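PDB 5I2A: diol-dehydratase from Roseburia inulinivorans, which dehydrates 1,2-propanediol as a B12-independent lyase of the glycyl radical enzyme family. Local coordinates for residues A[15-20]-A[69-74]; A[131-136]-A[520-525]; A[319-324]-A[372-377]. All coordinates share one frame; numbering follows the deposited sequence.

Contact 1 of 3, residues A[15-20]-A[69-74]; sequences IKRLVD and RPEELI
A type II beta turn from Arg-69 to Glu-72 packs against the N-terminal helix 14-22, and Glu-71, which takes the positive phi of the turn, meets Arg-17 of the helix. The guanidinium grips the carboxylate side-on: Arg-17 NE reaches Glu-71 OE2 at 2.7 Å, and Arg-17 NH2 reaches Glu-71 OE1 at 2.8 Å. Both N-H groups point almost straight at their acceptors (171° and 170°), each oxygen offers its syn lone pair, and the two planes are nearly coplanar. The arginine chain is bent at chi3 (-69°), which turns this edge toward the turn. Beside the ion pair, Leu-18 CD2 rests 3.3 Å from Pro-70 O and 4.1 Å from Glu-71 CB, packing on the turn's backbone and on the root of the glutamate side chain. With Glu-71 cut back to an alanine, NE and NH2 of Arg-17 would probably lose their mate, leaving the guanidinium freer to turn. Because Arg-17 NH1 also forms a salt bridge with Asp-13, the guanidinium serves two acidic partners. The paired bonds to the turn fix its plane, while the second acid is likely to reinforce its positive charge.

Contact 2 of 3, residues A[131-136]-A[520-525]; sequences KTTSEL and KLAPLP
Leu-521, in the last turn of helix 489-521, extends its side chain toward residues 131-136 and can be followed atom by atom. At its root, CB of Leu-521 lies 4.0 Å from CG2 of Thr-133, and these two side chains run past each other in opposite directions. One bond further out, CG of Leu-521 is 3.9 Å from CD2 of Leu-136. At the tip, CD1 of Leu-521 has two kinds of neighbour: the backbone oxygen of Thr-132 at 3.6 Å, and the methyl CD2 of Leu-136 at 3.7 Å. The carbonyl oxygen of Lys-131 is close to the same methyl of Leu-521, which therefore lies against the backbone where the loop turns into a helix.

That junction is a helix N-terminus. Thr-132 is the N-cap of helix 133-139, its OG1 accepting from the backbone N of Glu-135 at 3.1 Å with an N-H...O angle of 154°. The same hydroxyl donates to OE2 of Glu-135 at 2.7 Å, on the anti lone pair of that oxygen, so it both accepts from and donates to Glu-135. The contact thus sets the start of one helix against the end of another, since Ala-522 is where the chain first leaves helical geometry.

Leu-136 reaches across because its CG stands opposite the backbone N (chi1 -178°), sending CD2 to Leu-521 and, at 4.1 Å, to CB of Lys-520. On the other flank, CG2 of Thr-133 also touches CB of Ala-522, so this one methyl bears on two successive residues. Leu-136 packs in addition on Gln-47 of the second subunit, placing the edge of the contact beside the dimer interface.

Contact 3 of 3, residues A[319-324]-A[372-377]; sequences IWVKLN and EHVFLP
Val-374, in the last turn of helix 362-374, sets its two methyls against helix 309-323. CG2 of Val-374 lies 3.6 Å from CB of Trp-320, while CG1 of Val-374 is 3.8 Å from CG2 of Val-321. The fork straddles this surface because its CG1 points opposite the backbone N (chi1 177°), leaving CG2 beside that nitrogen. The polar end of Trp-320 is engaged elsewhere, its NE1 bonding to Ser-371 OG.

Past the helix, Phe-375 takes a positive phi and the chain turns to bring Leu-376 and Pro-377 against Asn-324. Leu-376 CB sits 3.5 Å from both ND2 and OD1 of Asn-324 and about 3.1 Å above the amide plane, with Leu-376 CD1 over the same face. Pro-377 adds its CD, 3.6 Å from Asn-324 OD1. The amide is anchored through Asn-324 ND2, which donates to Trp-320 O at 2.8 Å with a rather bent N-H...O angle of 135°, and which also bonds to Met-378 O. All the touching residues are buried, so the chemistry is that of an apolar seam closed by one amide: two backbone carbonyls satisfy its NH2 group and fix its rotation, presenting a flat surface on which Leu-376 packs.

In the fold
Contacts 1 and 3 are neighbours, with centres 11 Å apart, while contact 2 lies about 37 Å from contact 1 and 33 Å from contact 3, centre to centre. Contacts 1 and 3 are joined by the salt bridge from Glu-72 OE2 to Lys-322 NZ (2.8 Å) and by packing of Val-19 on Val-321. Along the chain, contact 1 closes before contact 2 opens, and contact 3 is nested within the long loop that 131-136 and 520-525 close. All six segments belong to the pyruvate formate lyase-like region: contacts 1 and 3 form one packed region through helix 14-22, while contact 2 separately joins the start of helix 133-139 to the end of helix 489-521.

Contact 1 of 3, residues A[15-20]-A[69-74]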
ATOM      1  N   ILE A  15      36.715 -23.420 -23.020  1.00 19.03           N
ATOM      2  CA  ILE A  15      36.598 -22.311 -22.075  1.00 20.73           C
ATOM      3  C   ILE A  15      37.162 -20.994 -22.609  1.00 20.23           C
ATOM      4  O   ILE A  15      36.490 -19.975 -22.580  1.00 21.64           O
ATOM      5  CB  ILE A  15      37.283 -22.658 -20.730  1.00 19.35           C
ATOM      6  CG1 ILE A  15      36.682 -23.943 -20.159  1.00 17.73           C
ATOM      7  CG2 ILE A  15      37.166 -21.499 -19.739  1.00 17.44           C
ATOM      8  CD1 ILE A  15      35.155 -24.020 -20.207  1.00 17.24           C
ATOM      9  N   LYS A  16      38.382 -21.013 -23.120  1.00 20.49           N
ATOM     10  CA  LYS A  16      38.979 -19.789 -23.643  1.00 17.45           C
ATOM     11  C   LYS A  16      38.168 -19.207 -24.799  1.00 18.86           C
ATOM     12  O   LYS A  16      38.075 -17.985 -24.951  1.00 19.30           O
ATOM     13  CB  LYS A  16      40.422 -20.036 -24.096  1.00 23.67           C
ATOM     14  CG  LYS A  16      41.079 -18.797 -24.687  1.00 25.58           C
ATOM     15  CD  LYS A  16      42.568 -19.013 -24.924  1.00 35.91           C
ATOM     16  CE  LYS A  16      43.283 -17.685 -25.118  1.00 37.71           C
ATOM     17  NZ  LYS A  16      42.824 -16.990 -26.346  1.00 37.36           N
ATOM     18  N   ARG A  17      37.569 -20.069 -25.611  1.00 17.35           N
ATOM     19  CA  ARG A  17      36.758 -19.567 -26.714  1.00 17.65           C
ATOM     20  C   ARG A  17      35.459 -18.940 -26.187  1.00 17.64           C
ATOM     21  O   ARG A  17      35.005 -17.922 -26.706  1.00 18.07           O
ATOM     22  CB  ARG A  17      36.463 -20.681 -27.728  1.00 19.75           C
ATOM     23  CG  ARG A  17      37.755 -21.270 -28.376  1.00 23.60           C
ATOM     24  CD  ARG A  17      37.441 -22.099 -29.622  1.00 23.28           C
ATOM     25  NE  ARG A  17      36.752 -23.338 -29.291  1.00 20.33           N
ATOM     26  CZ  ARG A  17      37.366 -24.479 -28.997  1.00 24.51           C
ATOM     27  NH1 ARG A  17      38.689 -24.539 -29.005  1.00 25.90           N
ATOM     28  NH2 ARG A  17      36.661 -25.563 -28.702  1.00 19.65           N
ATOM     29  N   LEU A  18      34.869 -19.550 -25.164  1.00 16.77           N
ATOM     30  CA  LEU A  18      33.700 -18.953 -24.512  1.00 20.93           C
ATOM     31  C   LEU A  18      34.048 -17.575 -23.981  1.00 16.86           C
ATOM     32  O   LEU A  18      33.292 -16.624 -24.165  1.00 19.56           O
ATOM     33  CB  LEU A  18      33.187 -19.831 -23.368  1.00 12.89           C
ATOM     34  CG  LEU A  18      32.629 -21.169 -23.824  1.00 15.33           C
ATOM     35  CD1 LEU A  18      32.361 -22.078 -22.632  1.00 17.59           C
ATOM     36  CD2 LEU A  18      31.366 -20.957 -24.653  1.00 15.06           C
ATOM     37  N   VAL A  19      35.201 -17.476 -23.329  1.00 19.49           N
ATOM     38  CA  VAL A  19      35.624 -16.220 -22.727  1.00 18.58           C
ATOM     39  C   VAL A  19      35.859 -15.115 -23.768  1.00 20.95           C
ATOM     40  O   VAL A  19      35.326 -14.006 -23.638  1.00 18.34           O
ATOM     41  CB  VAL A  19      36.891 -16.417 -21.882  1.00 19.63           C
ATOM     42  CG1 VAL A  19      37.519 -15.085 -21.553  1.00 17.53           C
ATOM     43  CG2 VAL A  19      36.547 -17.177 -20.602  1.00 15.02           C
ATOM     44  N   ASP A  20      36.632 -15.423 -24.805  1.00 17.41           N
ATOM     45  CA  ASP A  20      36.934 -14.440 -25.845  1.00 18.97           C
ATOM     46  C   ASP A  20      35.662 -13.930 -26.515  1.00 18.00           C
ATOM     47  O   ASP A  20      35.570 -12.765 -26.878  1.00 21.18           O
ATOM     48  CB  ASP A  20      37.871 -15.035 -26.904  1.00 18.54           C
ATOM     49  CG  ASP A  20      39.268 -15.300 -26.367  1.00 24.71           C
ATOM     50  OD1 ASP A  20      39.667 -14.673 -25.364  1.00 27.23           O
ATOM     51  OD2 ASP A  20      39.967 -16.136 -26.955  1.00 26.02           O
ATOM     52  N   ARG A  69      24.802 -19.216 -27.166  1.00 16.16           N
ATOM     53  CA  ARG A  69      26.059 -18.714 -27.699  1.00 17.33           C
ATOM     54  C   ARG A  69      26.917 -19.901 -28.157  1.00 17.71           C
ATOM     55  O   ARG A  69      26.706 -21.021 -27.695  1.00 18.66           O
ATOM     56  CB  ARG A  69      26.790 -17.852 -26.654  1.00 15.48           C
ATOM     57  CG  ARG A  69      25.909 -16.789 -25.963  1.00 16.46           C
ATOM     58  CD  ARG A  69      26.778 -15.671 -25.395  1.00 18.82           C
ATOM     59  NE  ARG A  69      26.033 -14.686 -24.610  1.00 14.03           N
ATOM     60  CZ  ARG A  69      25.254 -13.744 -25.133  1.00 19.43           C
ATOM     61  NH1 ARG A  69      25.078 -13.657 -26.455  1.00 14.42           N
ATOM     62  NH2 ARG A  69      24.632 -12.894 -24.334  1.00 15.52           N
ATOM     63  N   PRO A  70      27.865 -19.663 -29.082  1.00 17.57           N
ATOM     64  CA  PRO A  70      28.671 -20.767 -29.619  1.00 18.89           C
ATOM     65  C   PRO A  70      29.318 -21.603 -28.516  1.00 21.26           C
ATOM     66  O   PRO A  70      29.942 -21.047 -27.611  1.00 22.43           O
ATOM     67  CB  PRO A  70      29.730 -20.048 -30.468  1.00 23.66           C
ATOM     68  CG  PRO A  70      29.048 -18.776 -30.898  1.00 20.11           C
ATOM     69  CD  PRO A  70      28.211 -18.371 -29.704  1.00 16.82           C
ATOM     70  N   GLU A  71      29.082 -22.913 -28.569  1.00 18.28           N
ATOM     71  CA  GLU A  71      29.722 -23.899 -27.697  1.00 17.81           C
ATOM     72  C   GLU A  71      29.225 -23.911 -26.250  1.00 21.12           C
ATOM     73  O   GLU A  71      29.736 -24.677 -25.437  1.00 18.42           O
ATOM     74  CB  GLU A  71      31.246 -23.707 -27.697  1.00 18.83           C
ATOM     75  CG  GLU A  71      31.897 -23.903 -29.070  1.00 25.27           C
ATOM     76  CD  GLU A  71      33.406 -24.047 -28.984  1.00 21.98           C
ATOM     77  OE1 GLU A  71      33.877 -25.145 -28.645  1.00 28.20           O
ATOM     78  OE2 GLU A  71      34.115 -23.062 -29.243  1.00 24.73           O
ATOM     79  N   GLU A  72      28.240 -23.078 -25.922  1.00 20.43           N
ATOM     80  CA  GLU A  72      27.699 -23.088 -24.564  1.00 19.28           C
ATOM     81  C   GLU A  72      27.181 -24.473 -24.199  1.00 17.25           C
ATOM     82  O   GLU A  72      26.533 -25.127 -25.007  1.00 19.28           O
ATOM     83  CB  GLU A  72      26.580 -22.047 -24.411  1.00 16.37           C
ATOM     84  CG  GLU A  72      27.082 -20.643 -24.149  1.00 18.56           C
ATOM     85  CD  GLU A  72      25.963 -19.667 -23.809  1.00 22.55           C
ATOM     86  OE1 GLU A  72      24.819 -19.891 -24.266  1.00 19.41           O
ATOM     87  OE2 GLU A  72      26.239 -18.671 -23.105  1.00 17.06           O
ATOM     88  N   LEU A  73      27.506 -24.936 -22.997  1.00 15.55           N
ATOM     89  CA  LEU A  73      26.868 -26.133 -22.458  1.00 16.16           C
ATOM     90  C   LEU A  73      25.710 -25.730 -21.536  1.00 20.49           C
ATOM     91  O   LEU A  73      24.634 -26.328 -21.573  1.00 19.95           O
ATOM     92  CB  LEU A  73      27.871 -26.998 -21.701  1.00 15.20           C
ATOM     93  CG  LEU A  73      29.007 -27.630 -22.532  1.00 19.41           C
ATOM     94  CD1 LEU A  73      29.984 -28.357 -21.625  1.00 14.10           C
ATOM     95  CD2 LEU A  73      28.448 -28.586 -23.587  1.00 16.80           C
ATOM     96  N   ILE A  74      25.962 -24.729 -20.696  1.00 17.86           N
ATOM     97  CA  ILE A  74      24.934 -24.112 -19.855  1.00 17.65           C
ATOM     98  C   ILE A  74      24.400 -22.904 -20.596  1.00 14.06           C
ATOM     99  O   ILE A  74      25.175 -22.034 -21.005  1.00 18.81           O
ATOM    100  CB  ILE A  74      25.494 -23.674 -18.478  1.00 20.76           C
ATOM    101  CG1 ILE A  74      26.126 -24.863 -17.761  1.00 17.48           C
ATOM    102  CG2 ILE A  74      24.397 -23.004 -17.615  1.00 15.38           C
ATOM    103  CD1 ILE A  74      25.157 -25.992 -17.444  1.00 15.93           C
TER

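Contact 2 of 3, residues A[131-136]-A[520-525]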
ATOM      1  N   LYS A 131       5.758   6.918 -12.360  1.00 16.08           N
ATOM      2  CA  LYS A 131       5.427   5.584 -11.865  1.00 14.65           C
ATOM      3  C   LYS A 131       6.622   4.839 -11.270  1.00 14.89           C
ATOM      4  O   LYS A 131       6.510   3.656 -10.944  1.00 17.57           O
ATOM      5  CB  LYS A 131       4.831   4.716 -12.988  1.00 17.49           C
ATOM      6  CG  LYS A 131       3.573   5.263 -13.668  1.00 20.68           C
ATOM      7  CD  LYS A 131       3.006   4.227 -14.661  1.00 20.87           C
ATOM      8  CE  LYS A 131       1.724   4.700 -15.314  1.00 19.99           C
ATOM      9  NZ  LYS A 131       1.935   5.951 -16.097  1.00 23.17           N
ATOM     10  N   THR A 132       7.771   5.502 -11.167  1.00 15.67           N
ATOM     11  CA  THR A 132       8.997   4.811 -10.770  1.00 13.68           C
ATOM     12  C   THR A 132       9.123   4.728  -9.246  1.00 15.72           C
ATOM     13  O   THR A 132       8.556   5.554  -8.522  1.00 14.25           O
ATOM     14  CB  THR A 132      10.248   5.518 -11.324  1.00 16.22           C
ATOM     15  OG1 THR A 132      10.316   6.837 -10.774  1.00 18.59           O
ATOM     16  CG2 THR A 132      10.204   5.617 -12.842  1.00 13.41           C
ATOM     17  N   THR A 133       9.887   3.752  -8.762  1.00 12.95           N
ATOM     18  CA  THR A 133      10.183   3.699  -7.342  1.00  9.87           C
ATOM     19  C   THR A 133      10.970   4.931  -6.942  1.00 13.01           C
ATOM     20  O   THR A 133      10.742   5.491  -5.876  1.00 13.34           O
ATOM     21  CB  THR A 133      10.974   2.431  -6.944  1.00 14.09           C
ATOM     22  OG1 THR A 133      12.192   2.348  -7.701  1.00 12.47           O
ATOM     23  CG2 THR A 133      10.130   1.188  -7.170  1.00 12.63           C
ATOM     24  N   SER A 134      11.884   5.371  -7.810  1.00 12.13           N
ATOM     25  CA  SER A 134      12.777   6.459  -7.444  1.00 11.65           C
ATOM     26  C   SER A 134      11.997   7.747  -7.162  1.00 13.25           C
ATOM     27  O   SER A 134      12.323   8.473  -6.232  1.00 12.93           O
ATOM     28  CB  SER A 134      13.840   6.700  -8.527  1.00 12.98           C
ATOM     29  OG  SER A 134      13.265   7.046  -9.764  1.00 14.50           O
ATOM     30  N   GLU A 135      10.955   8.008  -7.945  1.00 13.84           N
ATOM     31  CA  GLU A 135      10.140   9.211  -7.734  1.00 15.54           C
ATOM     32  C   GLU A 135       9.327   9.141  -6.436  1.00 14.43           C
ATOM     33  O   GLU A 135       9.249  10.118  -5.704  1.00 14.11           O
ATOM     34  CB  GLU A 135       9.202   9.444  -8.923  1.00 14.13           C
ATOM     35  CG  GLU A 135       9.909   9.973 -10.165  1.00 19.52           C
ATOM     36  CD  GLU A 135       9.041   9.876 -11.414  1.00 23.87           C
ATOM     37  OE1 GLU A 135       8.451  10.896 -11.809  1.00 28.91           O
ATOM     38  OE2 GLU A 135       8.923   8.775 -11.977  1.00 22.01           O
ATOM     39  N   LEU A 136       8.720   7.995  -6.155  1.00 12.14           N
ATOM     40  CA  LEU A 136       8.011   7.833  -4.887  1.00 12.81           C
ATOM     41  C   LEU A 136       8.976   7.944  -3.701  1.00 12.55           C
ATOM     42  O   LEU A 136       8.668   8.588  -2.708  1.00 13.42           O
ATOM     43  CB  LEU A 136       7.266   6.495  -4.847  1.00 10.79           C
ATOM     44  CG  LEU A 136       6.452   6.229  -3.578  1.00 15.12           C
ATOM     45  CD1 LEU A 136       5.425   7.348  -3.364  1.00 11.95           C
ATOM     46  CD2 LEU A 136       5.752   4.865  -3.642  1.00 11.69           C
ATOM     47  N   LYS A 520       5.835  -0.636  -1.942  1.00 13.31           N
ATOM     48  CA  LYS A 520       4.569  -0.232  -2.529  1.00 16.30           C
ATOM     49  C   LYS A 520       4.510  -0.487  -4.020  1.00 13.02           C
ATOM     50  O   LYS A 520       3.467  -0.841  -4.542  1.00 15.80           O
ATOM     51  CB  LYS A 520       4.299   1.249  -2.220  1.00 14.34           C
ATOM     52  CG  LYS A 520       4.012   1.485  -0.710  1.00 16.64           C
ATOM     53  CD  LYS A 520       3.872   2.954  -0.365  1.00 21.63           C
ATOM     54  CE  LYS A 520       3.506   3.169   1.124  1.00 21.60           C
ATOM     55  NZ  LYS A 520       2.182   2.623   1.463  1.00 28.50           N
ATOM     56  N   LEU A 521       5.633  -0.334  -4.707  1.00 10.27           N
ATOM     57  CA  LEU A 521       5.610  -0.378  -6.158  1.00 12.87           C
ATOM     58  C   LEU A 521       6.352  -1.572  -6.767  1.00 16.63           C
ATOM     59  O   LEU A 521       6.092  -1.934  -7.903  1.00 12.46           O
ATOM     60  CB  LEU A 521       6.179   0.933  -6.721  1.00 14.31           C
ATOM     61  CG  LEU A 521       5.356   2.200  -6.445  1.00 17.60           C
ATOM     62  CD1 LEU A 521       6.036   3.445  -7.031  1.00 12.50           C
ATOM     63  CD2 LEU A 521       3.930   2.056  -7.006  1.00 15.07           C
ATOM     64  N   ALA A 522       7.266  -2.192  -6.026  1.00 14.19           N
ATOM     65  CA  ALA A 522       8.044  -3.276  -6.617  1.00 13.03           C
ATOM     66  C   ALA A 522       8.209  -4.537  -5.749  1.00 14.63           C
ATOM     67  O   ALA A 522       9.334  -4.972  -5.521  1.00 13.47           O
ATOM     68  CB  ALA A 522       9.439  -2.737  -7.024  1.00 10.20           C
ATOM     69  N   PRO A 523       7.090  -5.134  -5.285  1.00 13.13           N
ATOM     70  CA  PRO A 523       7.189  -6.455  -4.657  1.00 12.94           C
ATOM     71  C   PRO A 523       7.583  -7.488  -5.711  1.00 14.80           C
ATOM     72  O   PRO A 523       7.191  -7.354  -6.863  1.00 16.45           O
ATOM     73  CB  PRO A 523       5.779  -6.706  -4.129  1.00 12.01           C
ATOM     74  CG  PRO A 523       4.893  -5.983  -5.125  1.00 16.39           C
ATOM     75  CD  PRO A 523       5.686  -4.736  -5.515  1.00 11.97           C
ATOM     76  N   LEU A 524       8.368  -8.485  -5.326  1.00 13.21           N
ATOM     77  CA  LEU A 524       8.895  -9.447  -6.283  1.00 13.37           C
ATOM     78  C   LEU A 524       8.445 -10.841  -5.926  1.00 11.83           C
ATOM     79  O   LEU A 524       8.992 -11.461  -5.028  1.00 15.37           O
ATOM     80  CB  LEU A 524      10.417  -9.377  -6.324  1.00 13.42           C
ATOM     81  CG  LEU A 524      11.024  -8.002  -6.572  1.00 14.43           C
ATOM     82  CD1 LEU A 524      12.548  -8.083  -6.519  1.00 13.65           C
ATOM     83  CD2 LEU A 524      10.551  -7.449  -7.921  1.00 11.13           C
ATOM     84  N   PRO A 525       7.425 -11.341  -6.620  1.00 14.41           N
ATOM     85  CA  PRO A 525       6.929 -12.666  -6.249  1.00 14.40           C
ATOM     86  C   PRO A 525       7.926 -13.787  -6.512  1.00 15.42           C
ATOM     87  O   PRO A 525       7.922 -14.726  -5.729  1.00 15.02           O
ATOM     88  CB  PRO A 525       5.670 -12.835  -7.109  1.00 13.90           C
ATOM     89  CG  PRO A 525       5.696 -11.720  -8.088  1.00 19.45           C
ATOM     90  CD  PRO A 525       6.524 -10.628  -7.532  1.00 13.25           C
TER

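Contact 3 of 3, residues A[319-324]-A[372-377]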
ATOM      1  N   ILE A 319      29.701 -22.294 -16.076  1.00 16.47           N
ATOM      2  CA  ILE A 319      28.913 -21.433 -15.195  1.00 17.63           C
ATOM      3  C   ILE A 319      29.701 -20.176 -14.814  1.00 16.01           C
ATOM      4  O   ILE A 319      29.150 -19.083 -14.815  1.00 14.74           O
ATOM      5  CB  ILE A 319      28.462 -22.180 -13.934  1.00 15.03           C
ATOM      6  CG1 ILE A 319      27.421 -23.230 -14.310  1.00 14.49           C
ATOM      7  CG2 ILE A 319      27.889 -21.210 -12.870  1.00 12.96           C
ATOM      8  CD1 ILE A 319      27.062 -24.137 -13.180  1.00 17.21           C
ATOM      9  N   TRP A 320      30.995 -20.338 -14.535  1.00 13.93           N
ATOM     10  CA  TRP A 320      31.854 -19.201 -14.235  1.00 13.96           C
ATOM     11  C   TRP A 320      31.838 -18.229 -15.411  1.00 16.26           C
ATOM     12  O   TRP A 320      31.733 -17.016 -15.215  1.00 15.08           O
ATOM     13  CB  TRP A 320      33.267 -19.667 -13.923  1.00 12.62           C
ATOM     14  CG  TRP A 320      33.626 -19.858 -12.454  1.00 14.61           C
ATOM     15  CD1 TRP A 320      34.767 -19.422 -11.826  1.00 13.61           C
ATOM     16  CD2 TRP A 320      32.840 -20.506 -11.436  1.00 14.48           C
ATOM     17  NE1 TRP A 320      34.751 -19.790 -10.505  1.00 12.70           N
ATOM     18  CE2 TRP A 320      33.585 -20.454 -10.237  1.00 10.29           C
ATOM     19  CE3 TRP A 320      31.591 -21.138 -11.424  1.00 16.27           C
ATOM     20  CZ2 TRP A 320      33.123 -21.008  -9.045  1.00 12.37           C
ATOM     21  CZ3 TRP A 320      31.137 -21.687 -10.234  1.00 12.34           C
ATOM     22  CH2 TRP A 320      31.901 -21.616  -9.065  1.00 10.62           C
ATOM     23  N   VAL A 321      31.905 -18.751 -16.634  1.00 14.06           N
ATOM     24  CA  VAL A 321      31.847 -17.859 -17.795  1.00 15.42           C
ATOM     25  C   VAL A 321      30.495 -17.138 -17.861  1.00 15.39           C
ATOM     26  O   VAL A 321      30.440 -15.921 -18.028  1.00 15.51           O
ATOM     27  CB  VAL A 321      32.101 -18.614 -19.124  1.00 16.51           C
ATOM     28  CG1 VAL A 321      31.852 -17.700 -20.313  1.00 13.90           C
ATOM     29  CG2 VAL A 321      33.535 -19.143 -19.158  1.00 16.19           C
ATOM     30  N   LYS A 322      29.418 -17.892 -17.700  1.00 15.40           N
ATOM     31  CA  LYS A 322      28.083 -17.320 -17.741  1.00 14.58           C
ATOM     32  C   LYS A 322      27.891 -16.207 -16.705  1.00 13.68           C
ATOM     33  O   LYS A 322      27.282 -15.192 -17.002  1.00 13.72           O
ATOM     34  CB  LYS A 322      27.029 -18.418 -17.554  1.00 15.66           C
ATOM     35  CG  LYS A 322      26.810 -19.284 -18.806  1.00 17.50           C
ATOM     36  CD  LYS A 322      25.626 -18.792 -19.666  1.00 17.13           C
ATOM     37  CE  LYS A 322      25.886 -17.431 -20.294  1.00 16.04           C
ATOM     38  NZ  LYS A 322      24.893 -17.035 -21.327  1.00 17.12           N
ATOM     39  N   LEU A 323      28.435 -16.391 -15.506  1.00 15.11           N
ATOM     40  CA  LEU A 323      28.342 -15.375 -14.462  1.00 12.46           C
ATOM     41  C   LEU A 323      28.933 -14.033 -14.906  1.00 14.26           C
ATOM     42  O   LEU A 323      28.541 -12.997 -14.389  1.00 13.31           O
ATOM     43  CB  LEU A 323      29.025 -15.858 -13.181  1.00 13.16           C
ATOM     44  CG  LEU A 323      28.212 -16.882 -12.373  1.00 13.58           C
ATOM     45  CD1 LEU A 323      29.106 -17.686 -11.421  1.00 12.25           C
ATOM     46  CD2 LEU A 323      27.105 -16.178 -11.579  1.00 12.85           C
ATOM     47  N   ASN A 324      29.867 -14.051 -15.859  1.00 11.85           N
ATOM     48  CA  ASN A 324      30.399 -12.817 -16.433  1.00 11.92           C
ATOM     49  C   ASN A 324      29.627 -12.305 -17.644  1.00 15.85           C
ATOM     50  O   ASN A 324      29.895 -11.208 -18.135  1.00 15.26           O
ATOM     51  CB  ASN A 324      31.870 -13.001 -16.817  1.00 13.74           C
ATOM     52  CG  ASN A 324      32.744 -13.211 -15.617  1.00 12.70           C
ATOM     53  OD1 ASN A 324      33.267 -12.257 -15.047  1.00 13.06           O
ATOM     54  ND2 ASN A 324      32.887 -14.464 -15.204  1.00 11.81           N
ATOM     55  N   GLU A 372      40.531 -20.206 -11.598  1.00 17.41           N
ATOM     56  CA  GLU A 372      41.834 -20.203 -12.257  1.00 18.21           C
ATOM     57  C   GLU A 372      41.666 -20.451 -13.759  1.00 16.35           C
ATOM     58  O   GLU A 372      42.288 -19.785 -14.573  1.00 18.35           O
ATOM     59  CB  GLU A 372      42.752 -21.257 -11.627  1.00 16.69           C
ATOM     60  CG  GLU A 372      44.183 -21.198 -12.067  1.00 29.49           C
ATOM     61  CD  GLU A 372      45.098 -21.992 -11.137  1.00 44.90           C
ATOM     62  OE1 GLU A 372      44.607 -22.918 -10.445  1.00 40.58           O
ATOM     63  OE2 GLU A 372      46.307 -21.679 -11.087  1.00 53.75           O
ATOM     64  N   HIS A 373      40.803 -21.397 -14.113  1.00 15.79           N
ATOM     65  CA  HIS A 373      40.533 -21.722 -15.511  1.00 17.76           C
ATOM     66  C   HIS A 373      39.967 -20.534 -16.292  1.00 19.43           C
ATOM     67  O   HIS A 373      40.481 -20.163 -17.345  1.00 16.61           O
ATOM     68  CB  HIS A 373      39.546 -22.889 -15.612  1.00 20.08           C
ATOM     69  CG  HIS A 373      40.156 -24.236 -15.374  1.00 18.30           C
ATOM     70  ND1 HIS A 373      39.428 -25.406 -15.467  1.00 16.08           N
ATOM     71  CD2 HIS A 373      41.411 -24.603 -15.026  1.00 14.45           C
ATOM     72  CE1 HIS A 373      40.216 -26.433 -15.210  1.00 19.56           C
ATOM     73  NE2 HIS A 373      41.424 -25.973 -14.937  1.00 19.29           N
ATOM     74  N   VAL A 374      38.895 -19.947 -15.775  1.00 16.29           N
ATOM     75  CA  VAL A 374      38.195 -18.897 -16.500  1.00 13.44           C
ATOM     76  C   VAL A 374      38.927 -17.575 -16.341  1.00 15.76           C
ATOM     77  O   VAL A 374      38.997 -16.792 -17.269  1.00 16.57           O
ATOM     78  CB  VAL A 374      36.726 -18.776 -16.022  1.00 17.46           C
ATOM     79  CG1 VAL A 374      36.016 -17.630 -16.720  1.00 11.93           C
ATOM     80  CG2 VAL A 374      35.993 -20.098 -16.286  1.00 16.27           C
ATOM     81  N   PHE A 375      39.481 -17.358 -15.152  1.00 18.24           N
ATOM     82  CA  PHE A 375      40.268 -16.173 -14.817  1.00 16.94           C
ATOM     83  C   PHE A 375      39.582 -14.850 -15.176  1.00 17.04           C
ATOM     84  O   PHE A 375      40.218 -13.931 -15.689  1.00 14.34           O
ATOM     85  CB  PHE A 375      41.656 -16.238 -15.476  1.00 16.79           C
ATOM     86  CG  PHE A 375      42.768 -15.748 -14.581  1.00 18.90           C
ATOM     87  CD1 PHE A 375      43.417 -16.616 -13.722  1.00 15.75           C
ATOM     88  CD2 PHE A 375      43.132 -14.415 -14.570  1.00 16.09           C
ATOM     89  CE1 PHE A 375      44.423 -16.168 -12.888  1.00 18.76           C
ATOM     90  CE2 PHE A 375      44.131 -13.960 -13.737  1.00 18.63           C
ATOM     91  CZ  PHE A 375      44.777 -14.836 -12.892  1.00 17.74           C
ATOM     92  N   LEU A 376      38.288 -14.763 -14.876  1.00 14.42           N
ATOM     93  CA  LEU A 376      37.501 -13.550 -15.096  1.00 11.10           C
ATOM     94  C   LEU A 376      37.135 -12.940 -13.734  1.00 16.35           C
ATOM     95  O   LEU A 376      37.344 -13.578 -12.709  1.00 15.19           O
ATOM     96  CB  LEU A 376      36.249 -13.881 -15.909  1.00 11.91           C
ATOM     97  CG  LEU A 376      36.520 -14.096 -17.399  1.00 15.08           C
ATOM     98  CD1 LEU A 376      35.202 -14.364 -18.130  1.00 13.40           C
ATOM     99  CD2 LEU A 376      37.268 -12.888 -17.995  1.00 14.13           C
ATOM    100  N   PRO A 377      36.599 -11.704 -13.711  1.00 13.75           N
ATOM    101  CA  PRO A 377      36.281 -11.094 -12.413  1.00 14.46           C
ATOM    102  C   PRO A 377      35.241 -11.849 -11.576  1.00 14.20           C
ATOM    103  O   PRO A 377      35.372 -11.898 -10.367  1.00 14.66           O
ATOM    104  CB  PRO A 377      35.733  -9.723 -12.808  1.00 14.38           C
ATOM    105  CG  PRO A 377      36.448  -9.411 -14.084  1.00 13.37           C
ATOM    106  CD  PRO A 377      36.502 -10.724 -14.806  1.00 13.70           C
TER